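Local coordinates for protein diguanylate cyclase DosC (Escherichia coli, PDB 4ZVA) that makes the bacterial second messenger cyclic-di-GMP from GTP under the control of oxygen, which it senses through a haem-binding globin domain, at residues Ile35-Tyr38 and Arg39-Ile43; Val103-Gly106 and Phe107-Lys111; Ala22-Ile25 and Ala26-Ala30; Lys61-Met64 and Glu65-Ile68. All blocks are in the same frame, centred on the assembly; numbering follows the deposited sequence.

Interaction 1: Ile35-Tyr38 and Arg39-Ile43; sequences IEFY and RIVRI. With HEM (protoporphyrin IX containing Fe), chain C.
Glu-36 and Arg-39, one turn apart on helix 16-43, lie side by side and form a two-pronged salt bridge. Arg-39 offers NE and NH2 from the flank of its guanidinium, NE to Glu-36 OE1 at 3.1 Å and NH2 to Glu-36 OE2 at 2.6 Å. Both bonds are almost straight and run in the guanidinium plane, yet they meet the carboxylate from above its own plane, the two groups being turned 44° apart. With both acceptors gone, as with an alanine in place of Glu-36, the guanidinium of Arg-39 would probably lose its charge partner and be free to swing.

The backbone is satisfied in the usual helical way: Val-41 N donates to Phe-37 O at 2.9 Å, and Arg-42 N to Tyr-38 O at 3.0 Å. Val-41 CG2 sits over one face of the Phe-37 ring, 3.9 Å from its centroid, a CH-pi contact. Val-41 CG1, anti to the backbone N (chi1 159°), is directed instead to the haem vinyl, 3.4 Å from CBB. Arg-42 CG covers a face of Tyr-38, while its NH1 continues to a salt bridge with Glu-48. Phe-37 and Val-41 thus give the haem an apolar surface linked by a CH-pi contact, while the charges of Glu-36, Arg-39 and Arg-42 are each matched by an opposite one.

Interaction 2: Val103-Gly106 and Phe107-Lys111; sequences VEMG and FRVLK. With HEM (protoporphyrin IX containing Fe), chain C.
Val-103 and Phe-107 extend side by side from one turn of helix 100-119 to the next, with Val-103 CG1 3.6 Å from Phe-107 CE2. A second apolar pair, Met-105 SD against Val-109 CG2 at 3.8 Å, runs in the same manner; the bends in the methionine chain, at chi2 and chi3 (-90° and -63°), bring CE to 3.6 Å from the vinyl carbon CBB of the haem.

Several contacts are made to the porphyrin. The methyl CMC lies over one face of the Phe-107 ring, toward its rim, and CE1 of that ring comes to 3.4 Å from the vinyl carbon CBC. Gly-106 lets the backbone itself approach, its C being 3.7 Å from CMC; a beta carbon there would collide with vinyl atom CAB.

Among the polar contacts, Leu-110 N donates to Gly-106 O at 3.0 Å. A water bridges Glu-104 O and Lys-111 NZ, the latter also in salt bridges with Asp-140 of its own chain and of the second subunit. Arg-108 likewise reaches across, to Glu-144 of the second subunit. One helix thus serves both as a wall of the globin haem pocket and as part of the dimer interface, in keeping with a protoglobin-like sensor domain.

Interaction 3: Ala22-Ile25 and Ala26-Ala30; sequences AAEI and AVAHA
The carbonyl oxygen of Ile-25 is held twice by His-29: ND1 of the imidazole donates to it at 3.2 Å, and the backbone N of the same residue adds a weak bond at 3.0 Å. The ring bond uses a lone pair of the oxygen, in the carbonyl plane, and the acceptor lies close to the plane of the imidazole. With CG set beside its own backbone N (chi1 -61°), His-29 is folded back along the helix, which brings ND1 to the carbonyl one turn earlier. A leucine in place of His-29 would have no ring donor, and is likely to leave Ile-25 O with the weak backbone bond as its remaining grip from this residue.

The surrounding segment is part of the long helix 16-43 of the globin fold, and its alanines touch neighbouring helices: Ala-22 meets helix 125-147, Ala-26 and Ala-30 meet helix 54-72. Ile-25 faces helix 100-119, touching Leu-114 and Val-117, while its CD1 stands 4.2 Å from His-29 ND1. Val-27 N donates to Ala-23 O in a nearly straight bond of 3.0 Å, and Ala-28 CB rests 3.2 Å from Glu-24 O.

Interaction 4: Lys61-Met64 and Glu65-Ile68; sequences KSAM and ERWI. With HEM (protoporphyrin IX containing Fe), chain C.
Met-64 and Ile-68 meet through their ends, CE of the thioether 4.0 Å from CD1 of the isoleucine, with the two chains set at a slant to one another. The methionine is bent at chi2 and chi3 (-64° and -51°), which directs its sulfur to the porphyrin, SD lying 3.5 Å from C3C, while CE turns back to the isoleucine.

Trp-67 presents a face to the haem: the vinyl carbon CBC lies over the indole, 3.4 Å from CH2. Its CG is anti to the backbone N (chi1 -170°), carrying the ring away from the preceding turn, and NE1 is satisfied by a hydrogen bond to Gln-86. Met-64, Trp-67 and Ala-63, whose CB is 3.8 Å from the propionate carbon CAD, make helix 54-72 a side of the haem pocket of this globin fold.

Arg-66 lies alongside the preceding turn: its guanidinium has Ser-62 O over one face, offset toward its rim, and NH1 takes part weakly in a water bridge. That water, beside the haem methyl CMD, donates to Ala-63 O at 2.8 Å. The carbonyl therefore receives two donors, the other being Trp-67 N at 2.9 Å. Glu-65 OE2 is hydrogen-bonded to His-31 ND1.

Along the chain the order is interaction 3, interaction 1, interaction 4, interaction 2. The first two share helix 16-43, their centres about 19 Å apart, while 4 lies on helix 54-72 and 2 on helix 100-119. Interactions 1, 2 and 4 all touch the haem and one another: Phe-37 packs on Gly-106 of 2 and Met-64 of 4, and Trp-67 of 4 on Phe-107 and Leu-110 of 2. Interaction 3 does not reach the haem, but meets interaction 4 where Ala-30 packs on Glu-65. Three helices thus converge on one cofactor, and the helix of interaction 2 touches both the haem and the second subunit.

Interaction 1: Ile35-Tyr38 and Arg39-Ile43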
# COMPACT_ATOMS: atom_id res chain seq x y z
N ILE A 35 -11.53 15.60 -0.85
CA ILE A 35 -11.90 16.42 0.30
C ILE A 35 -11.56 15.74 1.62
O ILE A 35 -10.96 16.34 2.51
CB ILE A 35 -13.39 16.77 0.26
CG1 ILE A 35 -13.71 17.62 -0.97
CG2 ILE A 35 -13.81 17.48 1.54
CD1 ILE A 35 -15.19 17.79 -1.22
N GLU A 36 -11.95 14.47 1.75
CA GLU A 36 -11.69 13.70 2.96
C GLU A 36 -10.19 13.46 3.14
O GLU A 36 -9.68 13.48 4.26
CB GLU A 36 -12.45 12.37 2.92
CG GLU A 36 -12.29 11.51 4.17
CD GLU A 36 -12.98 12.09 5.40
OE1 GLU A 36 -13.61 13.16 5.29
OE2 GLU A 36 -12.89 11.46 6.47
N PHE A 37 -9.49 13.24 2.03
CA PHE A 37 -8.03 13.13 2.03
C PHE A 37 -7.39 14.35 2.67
O PHE A 37 -6.57 14.24 3.58
CB PHE A 37 -7.52 12.94 0.60
CG PHE A 37 -6.03 13.09 0.46
CD1 PHE A 37 -5.18 12.01 0.66
CD2 PHE A 37 -5.47 14.31 0.09
CE1 PHE A 37 -3.81 12.15 0.52
CE2 PHE A 37 -4.10 14.45 -0.05
CZ PHE A 37 -3.27 13.37 0.16
N TYR A 38 -7.80 15.53 2.19
CA TYR A 38 -7.26 16.79 2.68
C TYR A 38 -7.53 16.98 4.16
O TYR A 38 -6.67 17.44 4.91
CB TYR A 38 -7.85 17.96 1.88
CG TYR A 38 -7.19 19.29 2.18
CD1 TYR A 38 -6.02 19.68 1.54
CD2 TYR A 38 -7.73 20.16 3.12
CE1 TYR A 38 -5.42 20.89 1.82
CE2 TYR A 38 -7.14 21.37 3.41
CZ TYR A 38 -5.98 21.73 2.75
OH TYR A 38 -5.38 22.94 3.04
N ARG A 39 -8.75 16.65 4.59
CA ARG A 39 -9.14 16.82 5.99
C ARG A 39 -8.29 15.97 6.93
O ARG A 39 -7.82 16.44 7.96
CB ARG A 39 -10.62 16.49 6.18
CG ARG A 39 -11.12 16.77 7.59
CD ARG A 39 -12.52 16.21 7.81
NE ARG A 39 -12.52 14.75 7.78
CZ ARG A 39 -12.19 13.98 8.81
NH1 ARG A 39 -11.83 14.54 9.96
NH2 ARG A 39 -12.23 12.66 8.70
N ILE A 40 -8.09 14.70 6.56
CA ILE A 40 -7.35 13.76 7.39
C ILE A 40 -5.86 14.08 7.41
O ILE A 40 -5.22 14.05 8.46
CB ILE A 40 -7.56 12.31 6.92
CG1 ILE A 40 -9.04 11.93 7.07
CG2 ILE A 40 -6.68 11.35 7.70
CD1 ILE A 40 -9.36 10.55 6.56
N VAL A 41 -5.31 14.40 6.24
CA VAL A 41 -3.91 14.78 6.12
C VAL A 41 -3.60 16.02 6.96
O VAL A 41 -2.55 16.10 7.60
CB VAL A 41 -3.54 15.04 4.64
CG1 VAL A 41 -2.30 15.91 4.53
CG2 VAL A 41 -3.37 13.72 3.90
N ARG A 42 -4.53 16.96 6.98
CA ARG A 42 -4.39 18.20 7.75
C ARG A 42 -4.16 17.95 9.24
O ARG A 42 -3.52 18.75 9.92
CB ARG A 42 -5.63 19.09 7.57
CG ARG A 42 -5.58 19.99 6.34
CD ARG A 42 -4.89 21.31 6.63
NE ARG A 42 -5.68 22.16 7.51
CZ ARG A 42 -5.30 23.36 7.92
NH1 ARG A 42 -4.14 23.86 7.54
NH2 ARG A 42 -6.09 24.07 8.73
N ILE A 43 -4.70 16.84 9.74
CA ILE A 43 -4.55 16.47 11.15
C ILE A 43 -3.09 16.28 11.52
O ILE A 43 -2.66 16.67 12.61
CB ILE A 43 -5.34 15.18 11.48
CG1 ILE A 43 -6.81 15.34 11.09
CG2 ILE A 43 -5.22 14.84 12.96
CD1 ILE A 43 -7.51 16.48 11.78
CHA HEM C . 0.78 19.00 -5.24
CHB HEM C . 1.03 18.51 -0.42
CHC HEM C . 0.51 13.74 -0.96
CHD HEM C . -0.81 14.38 -5.58
C1A HEM C . 0.86 19.31 -3.90
C2A HEM C . 0.94 20.63 -3.30
C3A HEM C . 1.00 20.48 -1.98
C4A HEM C . 0.98 19.07 -1.68
CMA HEM C . 1.09 21.62 -0.93
CAA HEM C . 0.93 21.99 -4.04
CBA HEM C . -0.36 22.12 -4.85
CGA HEM C . -0.51 23.54 -5.33
O1A HEM C . -0.02 24.47 -4.63
O2A HEM C . -1.15 23.74 -6.39
C1B HEM C . 0.89 17.18 -0.14
C2B HEM C . 0.82 16.59 1.19
C3B HEM C . 0.68 15.26 1.03
C4B HEM C . 0.65 14.98 -0.39
CMB HEM C . 0.91 17.42 2.49
CAB HEM C . 0.55 14.13 2.09
CBB HEM C . 0.50 14.33 3.41
C1C HEM C . 0.02 13.50 -2.22
C2C HEM C . -0.52 12.25 -2.71
C3C HEM C . -0.89 12.42 -4.00
C4C HEM C . -0.58 13.80 -4.35
CMC HEM C . -0.63 10.97 -1.84
CAC HEM C . -1.53 11.43 -5.00
CBC HEM C . -1.90 10.18 -4.70
C1D HEM C . -0.50 15.68 -5.93
C2D HEM C . -0.71 16.26 -7.24
C3D HEM C . -0.22 17.71 -7.14
C4D HEM C . 0.25 17.85 -5.78
CMD HEM C . -1.33 15.54 -8.47
CAD HEM C . -0.20 18.79 -8.24
CBD HEM C . 0.68 18.33 -9.40
CGD HEM C . 1.04 19.50 -10.28
O1D HEM C . 1.54 19.27 -11.41
O2D HEM C . 0.83 20.67 -9.85
NA HEM C . 0.90 18.38 -2.87
NB HEM C . 0.78 16.17 -1.07
NC HEM C . -0.03 14.42 -3.25
ND HEM C . 0.07 16.65 -5.11
FE HEM C . 0.67 16.35 -3.13

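Interaction 2: Val103-Gly106 and Phe107-Lys111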
# COMPACT_ATOMS: atom_id res chain seq x y z
N VAL A 103 4.47 11.99 2.27
CA VAL A 103 3.79 11.61 1.04
C VAL A 103 3.24 10.19 1.15
O VAL A 103 2.10 9.93 0.77
CB VAL A 103 4.73 11.72 -0.17
CG1 VAL A 103 4.03 11.26 -1.44
CG2 VAL A 103 5.24 13.14 -0.33
N GLU A 104 4.07 9.28 1.67
CA GLU A 104 3.66 7.90 1.87
C GLU A 104 2.43 7.82 2.77
O GLU A 104 1.52 7.02 2.52
CB GLU A 104 4.80 7.08 2.47
CG GLU A 104 4.44 5.62 2.71
CD GLU A 104 5.46 4.90 3.56
OE1 GLU A 104 6.61 4.70 3.10
OE2 GLU A 104 5.12 4.53 4.71
N MET A 105 2.41 8.64 3.81
CA MET A 105 1.28 8.73 4.72
C MET A 105 0.02 9.18 3.98
O MET A 105 -1.08 8.73 4.29
CB MET A 105 1.59 9.70 5.87
CG MET A 105 0.47 9.85 6.89
SD MET A 105 -0.69 11.18 6.50
CE MET A 105 0.39 12.61 6.59
N GLY A 106 0.19 10.06 3.00
CA GLY A 106 -0.92 10.52 2.19
C GLY A 106 -1.53 9.38 1.40
O GLY A 106 -2.75 9.24 1.33
N PHE A 107 -0.67 8.55 0.82
CA PHE A 107 -1.12 7.38 0.07
C PHE A 107 -1.86 6.39 0.95
O PHE A 107 -2.83 5.76 0.51
CB PHE A 107 0.07 6.68 -0.60
CG PHE A 107 0.50 7.32 -1.88
CD1 PHE A 107 -0.13 7.00 -3.07
CD2 PHE A 107 1.55 8.23 -1.91
CE1 PHE A 107 0.27 7.58 -4.26
CE2 PHE A 107 1.95 8.81 -3.09
CZ PHE A 107 1.31 8.49 -4.27
N ARG A 108 -1.41 6.23 2.19
CA ARG A 108 -2.06 5.32 3.12
C ARG A 108 -3.45 5.82 3.46
O ARG A 108 -4.41 5.05 3.52
CB ARG A 108 -1.24 5.14 4.39
CG ARG A 108 -1.76 4.02 5.29
CD ARG A 108 -0.92 3.84 6.54
NE ARG A 108 -1.09 4.95 7.48
CZ ARG A 108 -2.13 5.08 8.29
NH1 ARG A 108 -3.10 4.18 8.28
NH2 ARG A 108 -2.20 6.11 9.12
N VAL A 109 -3.56 7.13 3.68
CA VAL A 109 -4.85 7.76 3.95
C VAL A 109 -5.82 7.54 2.79
O VAL A 109 -6.97 7.17 3.00
CB VAL A 109 -4.70 9.27 4.21
CG1 VAL A 109 -6.06 9.94 4.27
CG2 VAL A 109 -3.93 9.51 5.50
N LEU A 110 -5.32 7.75 1.57
CA LEU A 110 -6.12 7.57 0.37
C LEU A 110 -6.64 6.14 0.25
O LEU A 110 -7.83 5.92 0.03
CB LEU A 110 -5.31 7.94 -0.88
CG LEU A 110 -6.03 7.75 -2.22
CD1 LEU A 110 -7.29 8.61 -2.28
CD2 LEU A 110 -5.09 8.05 -3.38
N LYS A 111 -5.74 5.17 0.40
CA LYS A 111 -6.12 3.77 0.33
C LYS A 111 -7.11 3.41 1.44
O LYS A 111 -8.01 2.59 1.24
CB LYS A 111 -4.88 2.87 0.41
CG LYS A 111 -4.03 2.89 -0.85
CD LYS A 111 -2.77 2.05 -0.71
CE LYS A 111 -1.77 2.71 0.23
NZ LYS A 111 -0.47 1.98 0.25
CHA HEM C . 0.78 19.00 -5.24
CHB HEM C . 1.03 18.51 -0.42
CHC HEM C . 0.51 13.74 -0.96
CHD HEM C . -0.81 14.38 -5.58
C1A HEM C . 0.86 19.31 -3.90
C2A HEM C . 0.94 20.63 -3.30
C3A HEM C . 1.00 20.48 -1.98
C4A HEM C . 0.98 19.07 -1.68
CMA HEM C . 1.09 21.62 -0.93
CAA HEM C . 0.93 21.99 -4.04
CBA HEM C . -0.36 22.12 -4.85
CGA HEM C . -0.51 23.54 -5.33
O1A HEM C . -0.02 24.47 -4.63
O2A HEM C . -1.15 23.74 -6.39
C1B HEM C . 0.89 17.18 -0.14
C2B HEM C . 0.82 16.59 1.19
C3B HEM C . 0.68 15.26 1.03
C4B HEM C . 0.65 14.98 -0.39
CMB HEM C . 0.91 17.42 2.49
CAB HEM C . 0.55 14.13 2.09
CBB HEM C . 0.50 14.33 3.41
C1C HEM C . 0.02 13.50 -2.22
C2C HEM C . -0.52 12.25 -2.71
C3C HEM C . -0.89 12.42 -4.00
C4C HEM C . -0.58 13.80 -4.35
CMC HEM C . -0.63 10.97 -1.84
CAC HEM C . -1.53 11.43 -5.00
CBC HEM C . -1.90 10.18 -4.70
C1D HEM C . -0.50 15.68 -5.93
C2D HEM C . -0.71 16.26 -7.24
C3D HEM C . -0.22 17.71 -7.14
C4D HEM C . 0.25 17.85 -5.78
CMD HEM C . -1.33 15.54 -8.47
CAD HEM C . -0.20 18.79 -8.24
CBD HEM C . 0.68 18.33 -9.40
CGD HEM C . 1.04 19.50 -10.28
O1D HEM C . 1.54 19.27 -11.41
O2D HEM C . 0.83 20.67 -9.85
NA HEM C . 0.90 18.38 -2.87
NB HEM C . 0.78 16.17 -1.07
NC HEM C . -0.03 14.42 -3.25
ND HEM C . 0.07 16.65 -5.11
FE HEM C . 0.67 16.35 -3.13
O HOH W 1 1.04 3.88 2.03

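Interaction 3: Ala22-Ile25 and Ala26-Ala30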
# COMPACT_ATOMS: atom_id res chain seq x y z
N ALA A 22 -13.84 -0.06 -11.26
CA ALA A 22 -12.81 0.73 -10.59
C ALA A 22 -12.81 2.17 -11.10
O ALA A 22 -12.69 3.11 -10.32
CB ALA A 22 -11.44 0.09 -10.79
N ALA A 23 -12.94 2.33 -12.41
CA ALA A 23 -13.03 3.66 -13.00
C ALA A 23 -14.32 4.35 -12.56
O ALA A 23 -14.32 5.55 -12.31
CB ALA A 23 -12.97 3.58 -14.52
N GLU A 24 -15.40 3.59 -12.46
CA GLU A 24 -16.69 4.14 -12.06
C GLU A 24 -16.61 4.70 -10.64
O GLU A 24 -17.05 5.82 -10.38
CB GLU A 24 -17.79 3.07 -12.15
CG GLU A 24 -19.22 3.61 -12.09
CD GLU A 24 -19.72 3.84 -10.67
OE1 GLU A 24 -19.15 3.24 -9.73
OE2 GLU A 24 -20.69 4.60 -10.51
N ILE A 25 -16.02 3.92 -9.74
CA ILE A 25 -15.83 4.34 -8.36
C ILE A 25 -15.00 5.62 -8.30
O ILE A 25 -15.32 6.55 -7.57
CB ILE A 25 -15.15 3.24 -7.52
CG1 ILE A 25 -16.12 2.08 -7.28
CG2 ILE A 25 -14.67 3.79 -6.19
CD1 ILE A 25 -17.32 2.45 -6.45
N ALA A 26 -13.93 5.65 -9.09
CA ALA A 26 -13.02 6.79 -9.10
C ALA A 26 -13.72 8.09 -9.51
O ALA A 26 -13.69 9.07 -8.78
CB ALA A 26 -11.84 6.51 -10.02
N VAL A 27 -14.34 8.09 -10.69
CA VAL A 27 -15.00 9.29 -11.20
C VAL A 27 -16.15 9.73 -10.29
O VAL A 27 -16.27 10.92 -9.97
CB VAL A 27 -15.53 9.07 -12.63
CG1 VAL A 27 -16.23 10.32 -13.15
CG2 VAL A 27 -14.38 8.68 -13.55
N ALA A 28 -16.95 8.78 -9.83
CA ALA A 28 -18.14 9.10 -9.02
C ALA A 28 -17.77 9.64 -7.65
O ALA A 28 -18.54 10.40 -7.05
CB ALA A 28 -19.03 7.87 -8.88
N HIS A 29 -16.61 9.26 -7.13
CA HIS A 29 -16.29 9.58 -5.74
C HIS A 29 -14.97 10.34 -5.57
O HIS A 29 -14.55 10.58 -4.44
CB HIS A 29 -16.26 8.29 -4.90
CG HIS A 29 -17.58 7.58 -4.87
ND1 HIS A 29 -17.87 6.51 -5.70
CD2 HIS A 29 -18.69 7.79 -4.13
CE1 HIS A 29 -19.09 6.09 -5.45
NE2 HIS A 29 -19.61 6.85 -4.51
N ALA A 30 -14.34 10.72 -6.68
CA ALA A 30 -13.08 11.47 -6.61
C ALA A 30 -13.22 12.74 -5.80
O ALA A 30 -12.31 13.12 -5.06
CB ALA A 30 -12.58 11.81 -8.01

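Interaction 4: Lys61-Met64 and Glu65-Ile68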
# COMPACT_ATOMS: atom_id res chain seq x y z
N LYS A 61 -6.92 19.89 -3.97
CA LYS A 61 -8.14 19.09 -4.03
C LYS A 61 -8.51 18.79 -5.47
O LYS A 61 -8.87 17.66 -5.81
CB LYS A 61 -9.29 19.80 -3.32
CG LYS A 61 -9.17 19.83 -1.80
CD LYS A 61 -10.36 20.51 -1.16
CE LYS A 61 -10.27 20.47 0.35
NZ LYS A 61 -11.44 21.13 1.00
N SER A 62 -8.41 19.81 -6.32
CA SER A 62 -8.68 19.65 -7.75
C SER A 62 -7.66 18.73 -8.41
O SER A 62 -8.00 17.93 -9.28
CB SER A 62 -8.68 21.01 -8.44
OG SER A 62 -8.81 20.87 -9.85
N ALA A 63 -6.40 18.85 -7.99
CA ALA A 63 -5.33 18.01 -8.52
C ALA A 63 -5.52 16.55 -8.10
O ALA A 63 -5.26 15.63 -8.88
CB ALA A 63 -3.98 18.52 -8.06
N MET A 64 -5.97 16.34 -6.87
CA MET A 64 -6.19 14.99 -6.35
C MET A 64 -7.31 14.27 -7.10
O MET A 64 -7.20 13.07 -7.38
CB MET A 64 -6.50 15.03 -4.85
CG MET A 64 -5.28 15.16 -3.96
SD MET A 64 -4.16 13.75 -4.06
CE MET A 64 -5.29 12.38 -3.81
N GLU A 65 -8.39 14.98 -7.40
CA GLU A 65 -9.49 14.40 -8.16
C GLU A 65 -9.02 13.86 -9.50
O GLU A 65 -9.35 12.74 -9.89
CB GLU A 65 -10.60 15.43 -8.41
CG GLU A 65 -11.58 15.60 -7.28
CD GLU A 65 -12.84 16.32 -7.73
OE1 GLU A 65 -13.40 15.93 -8.78
OE2 GLU A 65 -13.26 17.26 -7.04
N ARG A 66 -8.24 14.68 -10.20
CA ARG A 66 -7.69 14.30 -11.49
C ARG A 66 -6.74 13.12 -11.34
O ARG A 66 -6.76 12.19 -12.15
CB ARG A 66 -6.97 15.49 -12.12
CG ARG A 66 -6.44 15.24 -13.53
CD ARG A 66 -5.64 16.44 -14.03
NE ARG A 66 -6.20 17.70 -13.54
CZ ARG A 66 -5.58 18.52 -12.70
NH1 ARG A 66 -4.37 18.22 -12.25
NH2 ARG A 66 -6.17 19.64 -12.31
N TRP A 67 -5.92 13.15 -10.30
CA TRP A 67 -4.96 12.08 -10.06
C TRP A 67 -5.66 10.74 -9.84
O TRP A 67 -5.31 9.74 -10.45
CB TRP A 67 -4.07 12.41 -8.85
CG TRP A 67 -2.91 11.47 -8.68
CD1 TRP A 67 -1.63 11.67 -9.11
CD2 TRP A 67 -2.92 10.19 -8.04
NE1 TRP A 67 -0.84 10.59 -8.78
CE2 TRP A 67 -1.61 9.67 -8.12
CE3 TRP A 67 -3.91 9.43 -7.41
CZ2 TRP A 67 -1.27 8.42 -7.59
CZ3 TRP A 67 -3.56 8.19 -6.88
CH2 TRP A 67 -2.25 7.70 -6.98
N ILE A 68 -6.64 10.74 -8.95
CA ILE A 68 -7.38 9.53 -8.60
C ILE A 68 -8.04 8.92 -9.83
O ILE A 68 -7.95 7.71 -10.05
CB ILE A 68 -8.45 9.82 -7.53
CG1 ILE A 68 -7.77 10.17 -6.20
CG2 ILE A 68 -9.37 8.63 -7.35
CD1 ILE A 68 -8.71 10.75 -5.17
CHA HEM C . 0.78 19.00 -5.24
CHB HEM C . 1.03 18.51 -0.42
CHC HEM C . 0.51 13.74 -0.96
CHD HEM C . -0.81 14.38 -5.58
C1A HEM C . 0.86 19.31 -3.90
C2A HEM C . 0.94 20.63 -3.30
C3A HEM C . 1.00 20.48 -1.98
C4A HEM C . 0.98 19.07 -1.68
CMA HEM C . 1.09 21.62 -0.93
CAA HEM C . 0.93 21.99 -4.04
CBA HEM C . -0.36 22.12 -4.85
CGA HEM C . -0.51 23.54 -5.33
O1A HEM C . -0.02 24.47 -4.63
O2A HEM C . -1.15 23.74 -6.39
C1B HEM C . 0.89 17.18 -0.14
C2B HEM C . 0.82 16.59 1.19
C3B HEM C . 0.68 15.26 1.03
C4B HEM C . 0.65 14.98 -0.39
CMB HEM C . 0.91 17.42 2.49
CAB HEM C . 0.55 14.13 2.09
CBB HEM C . 0.50 14.33 3.41
C1C HEM C . 0.02 13.50 -2.22
C2C HEM C . -0.52 12.25 -2.71
C3C HEM C . -0.89 12.42 -4.00
C4C HEM C . -0.58 13.80 -4.35
CMC HEM C . -0.63 10.97 -1.84
CAC HEM C . -1.53 11.43 -5.00
CBC HEM C . -1.90 10.18 -4.70
C1D HEM C . -0.50 15.68 -5.93
C2D HEM C . -0.71 16.26 -7.24
C3D HEM C . -0.22 17.71 -7.14
C4D HEM C . 0.25 17.85 -5.78
CMD HEM C . -1.33 15.54 -8.47
CAD HEM C . -0.20 18.79 -8.24
CBD HEM C . 0.68 18.33 -9.40
CGD HEM C . 1.04 19.50 -10.28
O1D HEM C . 1.54 19.27 -11.41
O2D HEM C . 0.83 20.67 -9.85
NA HEM C . 0.90 18.38 -2.87
NB HEM C . 0.78 16.17 -1.07
NC HEM C . -0.03 14.42 -3.25
ND HEM C . 0.07 16.65 -5.11
FE HEM C . 0.67 16.35 -3.13
O HOH W 2 -3.52 15.46 -11.12